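Local coordinates for AncCDT-1 (Synthetic construct, PDB 5T0W), which binds a free amino acid, here arginine, as an ancestral periplasmic solute-binding protein and precursor of cyclohexadienyl dehydratase, at residues 134-139 with 150-155; 124-129 with 177-182. All blocks are in the same frame, centred on the assembly; numbering follows the deposited sequence.

In the fold
Contacts 1 and 2 lie about 9 Å apart, centre to centre, in the same lobe of a periplasmic-binding-protein fold, where strands 135-139 and 177-181 run parallel as neighbours in one mixed sheet. Backbone hydrogen bonds join them directly, Ala137 pairing with Ala177 and Val179. In chain order the loop 124-129 comes first, then both segments of contact 1, and finally 177-182, so contact 2 brackets contact 1. Each packs apolar side chains from a connecting segment against one of these strands. Both strands then lead to the ligand: Gln139 meets the guanidinium group of the bound arginine and Asp181 its amino group, so the lobe's core leads directly to its share of the ligand pocket.

Contact 1: 134-139 with 150-155; sequences VKVAVQ and EFLPKA. With ARG (arginine), chain E.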
# COMPACT_ATOMS: atom_id res chain seq x y z
N VAL A 134 -20.18 -15.37 -7.43
CA VAL A 134 -19.56 -14.08 -7.13
C VAL A 134 -18.14 -13.94 -7.70
O VAL A 134 -17.29 -14.79 -7.47
CB VAL A 134 -19.54 -13.83 -5.61
CG1 VAL A 134 -18.64 -12.66 -5.27
CG2 VAL A 134 -20.95 -13.60 -5.09
N LYS A 135 -17.91 -12.86 -8.45
CA LYS A 135 -16.58 -12.49 -8.95
C LYS A 135 -16.06 -11.31 -8.16
O LYS A 135 -16.73 -10.29 -8.05
CB LYS A 135 -16.62 -12.11 -10.44
CG LYS A 135 -17.07 -13.20 -11.40
CD LYS A 135 -17.31 -12.63 -12.80
CE LYS A 135 -18.48 -13.28 -13.55
NZ LYS A 135 -18.07 -14.09 -14.73
N VAL A 136 -14.87 -11.44 -7.61
CA VAL A 136 -14.23 -10.38 -6.84
C VAL A 136 -12.88 -10.00 -7.38
O VAL A 136 -12.08 -10.88 -7.64
CB VAL A 136 -13.97 -10.94 -5.40
CG1 VAL A 136 -13.21 -9.96 -4.53
CG2 VAL A 136 -15.28 -11.42 -4.76
N ALA A 137 -12.62 -8.70 -7.49
CA ALA A 137 -11.39 -8.18 -8.06
C ALA A 137 -10.44 -7.68 -6.98
O ALA A 137 -10.86 -7.12 -5.98
CB ALA A 137 -11.67 -7.03 -9.03
N VAL A 138 -9.14 -7.88 -7.21
CA VAL A 138 -8.11 -7.45 -6.29
C VAL A 138 -6.85 -7.15 -7.04
O VAL A 138 -6.63 -7.65 -8.16
CB VAL A 138 -7.78 -8.55 -5.26
CG1 VAL A 138 -8.96 -8.84 -4.34
CG2 VAL A 138 -7.31 -9.82 -5.94
N GLN A 139 -5.95 -6.41 -6.39
CA GLN A 139 -4.64 -6.18 -6.96
C GLN A 139 -3.73 -7.40 -6.75
O GLN A 139 -3.65 -7.92 -5.65
CB GLN A 139 -4.00 -4.94 -6.38
CG GLN A 139 -2.57 -4.69 -6.89
CD GLN A 139 -2.02 -3.34 -6.49
OE1 GLN A 139 -2.24 -2.85 -5.36
NE2 GLN A 139 -1.29 -2.73 -7.39
N GLU A 150 -8.10 -16.93 0.90
CA GLU A 150 -8.31 -17.68 2.12
C GLU A 150 -9.79 -17.68 2.53
O GLU A 150 -10.36 -18.74 2.81
CB GLU A 150 -7.41 -17.11 3.24
CG GLU A 150 -6.99 -18.12 4.30
CD GLU A 150 -5.97 -17.55 5.27
OE1 GLU A 150 -5.93 -18.00 6.44
OE2 GLU A 150 -5.21 -16.66 4.87
N PHE A 151 -10.43 -16.51 2.54
CA PHE A 151 -11.76 -16.35 3.17
C PHE A 151 -12.94 -16.35 2.19
O PHE A 151 -14.10 -16.20 2.60
CB PHE A 151 -11.70 -15.09 4.06
CG PHE A 151 -10.55 -15.16 5.05
CD1 PHE A 151 -10.48 -16.21 5.96
CD2 PHE A 151 -9.49 -14.23 5.01
CE1 PHE A 151 -9.41 -16.33 6.84
CE2 PHE A 151 -8.43 -14.35 5.90
CZ PHE A 151 -8.39 -15.40 6.81
N LEU A 152 -12.65 -16.47 0.89
CA LEU A 152 -13.69 -16.55 -0.14
C LEU A 152 -13.35 -17.61 -1.18
O LEU A 152 -13.25 -17.30 -2.36
CB LEU A 152 -13.87 -15.19 -0.83
CG LEU A 152 -14.05 -13.94 0.02
CD1 LEU A 152 -13.94 -12.70 -0.86
CD2 LEU A 152 -15.39 -13.96 0.72
N PRO A 153 -13.16 -18.87 -0.75
CA PRO A 153 -12.57 -19.88 -1.63
C PRO A 153 -13.56 -20.39 -2.66
O PRO A 153 -13.15 -20.84 -3.72
CB PRO A 153 -12.17 -21.01 -0.66
CG PRO A 153 -13.09 -20.85 0.50
CD PRO A 153 -13.31 -19.37 0.63
N LYS A 154 -14.85 -20.30 -2.36
CA LYS A 154 -15.88 -20.59 -3.38
C LYS A 154 -15.97 -19.53 -4.50
O LYS A 154 -16.46 -19.84 -5.59
CB LYS A 154 -17.28 -20.78 -2.80
CG LYS A 154 -17.42 -22.02 -1.96
CD LYS A 154 -18.84 -22.08 -1.48
CE LYS A 154 -19.02 -23.03 -0.31
NZ LYS A 154 -20.48 -23.13 -0.06
N ALA A 155 -15.53 -18.30 -4.26
CA ALA A 155 -15.72 -17.23 -5.24
C ALA A 155 -14.71 -17.31 -6.34
O ALA A 155 -13.72 -18.04 -6.24
CB ALA A 155 -15.67 -15.86 -4.57
N ARG E . -1.35 -3.00 1.85
CA ARG E . -1.47 -4.04 0.83
C ARG E . -0.22 -4.83 0.82
O ARG E . -0.22 -5.92 0.26
CB ARG E . -1.67 -3.44 -0.53
CG ARG E . -0.47 -2.66 -0.97
CD ARG E . -0.56 -2.25 -2.44
NE ARG E . 0.23 -1.06 -2.66
CZ ARG E . 0.45 -0.53 -3.86
NH1 ARG E . 1.17 0.59 -3.97
NH2 ARG E . -0.07 -1.11 -4.93
OXT ARG E . 0.81 -4.36 1.36
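Val136 and Leu152 meet through methyl groups, CG2 of the valine lying 4.3 Å from CD1 of the leucine. The same Val136 CG2 is 4.5 Å from Ala155 CB, so one branch of the strand residue faces both ends of the turn 152-155. Val134 adds its CG1, 4.4 Å from Ala155 CB, and the alanine methyl also lies 3.5 Å from the carbonyl oxygen Val134 O. Side-chain contact across the segments is apolar, and no hydrogen bond joins them.

The polar bonds serve other ends. Leu152 is the first residue to leave the helical path, and Ala155 N returns to Leu152 O at 3.1 Å, closing a type I beta turn that brings both apolar residues round to the strand. At the far end of 134-139, Gln139 reaches the ligand: the NH2 of the bound arginine donates to Gln139 OE1 over 2.8 Å. The glutamine has CG anti to its own N (chi1 177°) and an extended chain beyond, which carries the amide out to the guanidinium group. Its NE2 bonds to Glu161 O, which probably helps to fix which end of the amide faces the ligand. A leucine here would probably leave the guanidinium NH2 without this acceptor and Glu161 O without its amide donor.

The segments belong to a beta-alpha-beta unit: strand 135-139, helix 143-151 and the parallel strand 156-160. The turn 152-155 is the return from helix to second strand, and the backbone of Val134 and Val136 bonds to that strand at Lys156 and Arg158. Strand 177-181 pairs with 135-139, while Ala137 touches Ala166 of helix 163-171.

Contact 2: 124-129 with 177-182; sequences KSFEDL and AMVTDS. With ARG (arginine), chain E.
Leu129 sets the fork of its side chain over the methyl of Ala177, with CD2 at 3.9 Å and CD1 at 4.0 Å from Ala177 CB, so that both branches share the one small group. Its CG lies anti to the carbonyl carbon (chi1 -76°), a rotation that carries the fork across to the strand. Farther along, Phe126 meets Val179 by its edge: CE1 approaches Val179 CG2 at 4.3 Å, and the methyl lies near the plane of the ring. No hydrogen bond joins the segments, and all four touching residues are buried.

Within 124-129 the chain is folded by its own bonds. Leu129 N reaches Phe126 O at 2.9 Å, holding the two apolar residues on one turn, while Asp128 OD2 accepts from Lys124 N at 2.8 Å, the donor coming from above the carboxylate plane, 42° out of it.

At the end of the strand Asp181 is one of the residues that hold the ligand. The alpha-amino N of the bound arginine donates to Asp181 OD2 at 2.5 Å, and opposite charges would probably strengthen this link. Gln111 NE2 bonds to the other carboxylate oxygen, OD1, and so probably helps to steady the group.

Strand 177-181 lies between strand 135-139, parallel to it, and strand 107-115, antiparallel. The loop 124-129 packs over this part of the sheet: Phe126 and Leu129 both touch Ile113, and the Phe126 ring also meets Ala147 and Phe151 of helix 143-151. Met178 instead touches Asn163 and Ala166 of helix 163-171.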
# COMPACT_ATOMS: atom_id res chain seq x y z
N LYS A 124 -23.97 -8.19 3.01
CA LYS A 124 -23.79 -7.80 4.40
C LYS A 124 -22.31 -7.84 4.80
O LYS A 124 -21.85 -6.94 5.48
CB LYS A 124 -24.61 -8.71 5.33
N SER A 125 -21.58 -8.89 4.41
CA SER A 125 -20.21 -9.15 4.91
C SER A 125 -19.35 -9.94 3.92
O SER A 125 -19.79 -10.27 2.84
CB SER A 125 -20.27 -9.91 6.25
OG SER A 125 -20.50 -11.30 6.06
N PHE A 126 -18.13 -10.27 4.34
CA PHE A 126 -17.23 -11.15 3.59
C PHE A 126 -17.90 -12.46 3.24
O PHE A 126 -17.83 -12.92 2.13
CB PHE A 126 -16.01 -11.52 4.43
CG PHE A 126 -14.69 -11.22 3.85
CD1 PHE A 126 -14.49 -10.52 2.67
CD2 PHE A 126 -13.59 -11.76 4.50
CE1 PHE A 126 -13.20 -10.34 2.20
CE2 PHE A 126 -12.30 -11.58 4.04
CZ PHE A 126 -12.11 -10.87 2.88
N GLU A 127 -18.53 -13.09 4.23
CA GLU A 127 -19.22 -14.35 4.02
C GLU A 127 -20.19 -14.30 2.83
O GLU A 127 -20.31 -15.28 2.09
CB GLU A 127 -19.93 -14.82 5.31
CG GLU A 127 -19.27 -16.06 5.94
CD GLU A 127 -18.77 -17.07 4.88
OE1 GLU A 127 -17.53 -17.37 4.86
OE2 GLU A 127 -19.61 -17.52 4.05
N ASP A 128 -20.88 -13.18 2.65
CA ASP A 128 -21.85 -13.05 1.57
C ASP A 128 -21.19 -13.10 0.17
O ASP A 128 -21.89 -13.28 -0.82
CB ASP A 128 -22.67 -11.76 1.73
CG ASP A 128 -23.60 -11.81 2.91
OD1 ASP A 128 -23.47 -12.73 3.76
OD2 ASP A 128 -24.47 -10.93 3.02
N LEU A 129 -19.88 -12.89 0.11
CA LEU A 129 -19.14 -12.95 -1.14
C LEU A 129 -18.58 -14.34 -1.43
O LEU A 129 -18.13 -14.59 -2.54
CB LEU A 129 -17.96 -11.95 -1.12
CG LEU A 129 -18.27 -10.46 -1.33
CD1 LEU A 129 -17.07 -9.55 -1.17
CD2 LEU A 129 -18.92 -10.20 -2.68
N ALA A 177 -17.54 -7.23 -6.71
CA ALA A 177 -16.91 -6.48 -5.66
C ALA A 177 -15.42 -6.40 -5.88
O ALA A 177 -14.88 -7.14 -6.70
CB ALA A 177 -17.18 -7.15 -4.34
N MET A 178 -14.77 -5.49 -5.16
CA MET A 178 -13.33 -5.50 -5.03
C MET A 178 -12.96 -5.32 -3.55
O MET A 178 -13.67 -4.71 -2.79
CB MET A 178 -12.65 -4.44 -5.89
CG MET A 178 -12.54 -3.06 -5.31
SD MET A 178 -11.64 -1.88 -6.40
CE MET A 178 -9.96 -2.40 -6.20
N VAL A 179 -11.83 -5.90 -3.17
CA VAL A 179 -11.32 -5.77 -1.84
C VAL A 179 -10.04 -4.98 -1.97
O VAL A 179 -9.27 -5.18 -2.89
CB VAL A 179 -11.06 -7.13 -1.17
CG1 VAL A 179 -10.72 -6.93 0.30
CG2 VAL A 179 -12.26 -8.07 -1.30
N THR A 180 -9.80 -4.09 -1.01
CA THR A 180 -8.61 -3.28 -1.00
C THR A 180 -8.40 -2.73 0.42
O THR A 180 -9.27 -2.90 1.29
CB THR A 180 -8.74 -2.16 -2.04
OG1 THR A 180 -7.47 -1.58 -2.28
CG2 THR A 180 -9.67 -1.05 -1.57
N ASP A 181 -7.27 -2.07 0.68
CA ASP A 181 -7.03 -1.46 1.98
C ASP A 181 -8.09 -0.43 2.29
O ASP A 181 -8.49 0.34 1.41
CB ASP A 181 -5.64 -0.81 2.04
CG ASP A 181 -4.49 -1.84 2.10
OD1 ASP A 181 -4.74 -3.04 2.26
OD2 ASP A 181 -3.32 -1.43 2.08
N SER A 182 -8.51 -0.35 3.56
CA SER A 182 -9.58 0.60 3.94
C SER A 182 -9.36 2.01 3.42
O SER A 182 -10.29 2.61 2.88
CB SER A 182 -9.78 0.74 5.46
OG SER A 182 -9.41 -0.38 6.23
N ARG E . -1.35 -3.00 1.85
CA ARG E . -1.47 -4.04 0.83
C ARG E . -0.22 -4.83 0.82
O ARG E . -0.22 -5.92 0.26
CB ARG E . -1.67 -3.44 -0.53
CG ARG E . -0.47 -2.66 -0.97
CD ARG E . -0.56 -2.25 -2.44
NE ARG E . 0.23 -1.06 -2.66
CZ ARG E . 0.45 -0.53 -3.86
NH1 ARG E . 1.17 0.59 -3.97
NH2 ARG E . -0.07 -1.11 -4.93
OXT ARG E . 0.81 -4.36 1.36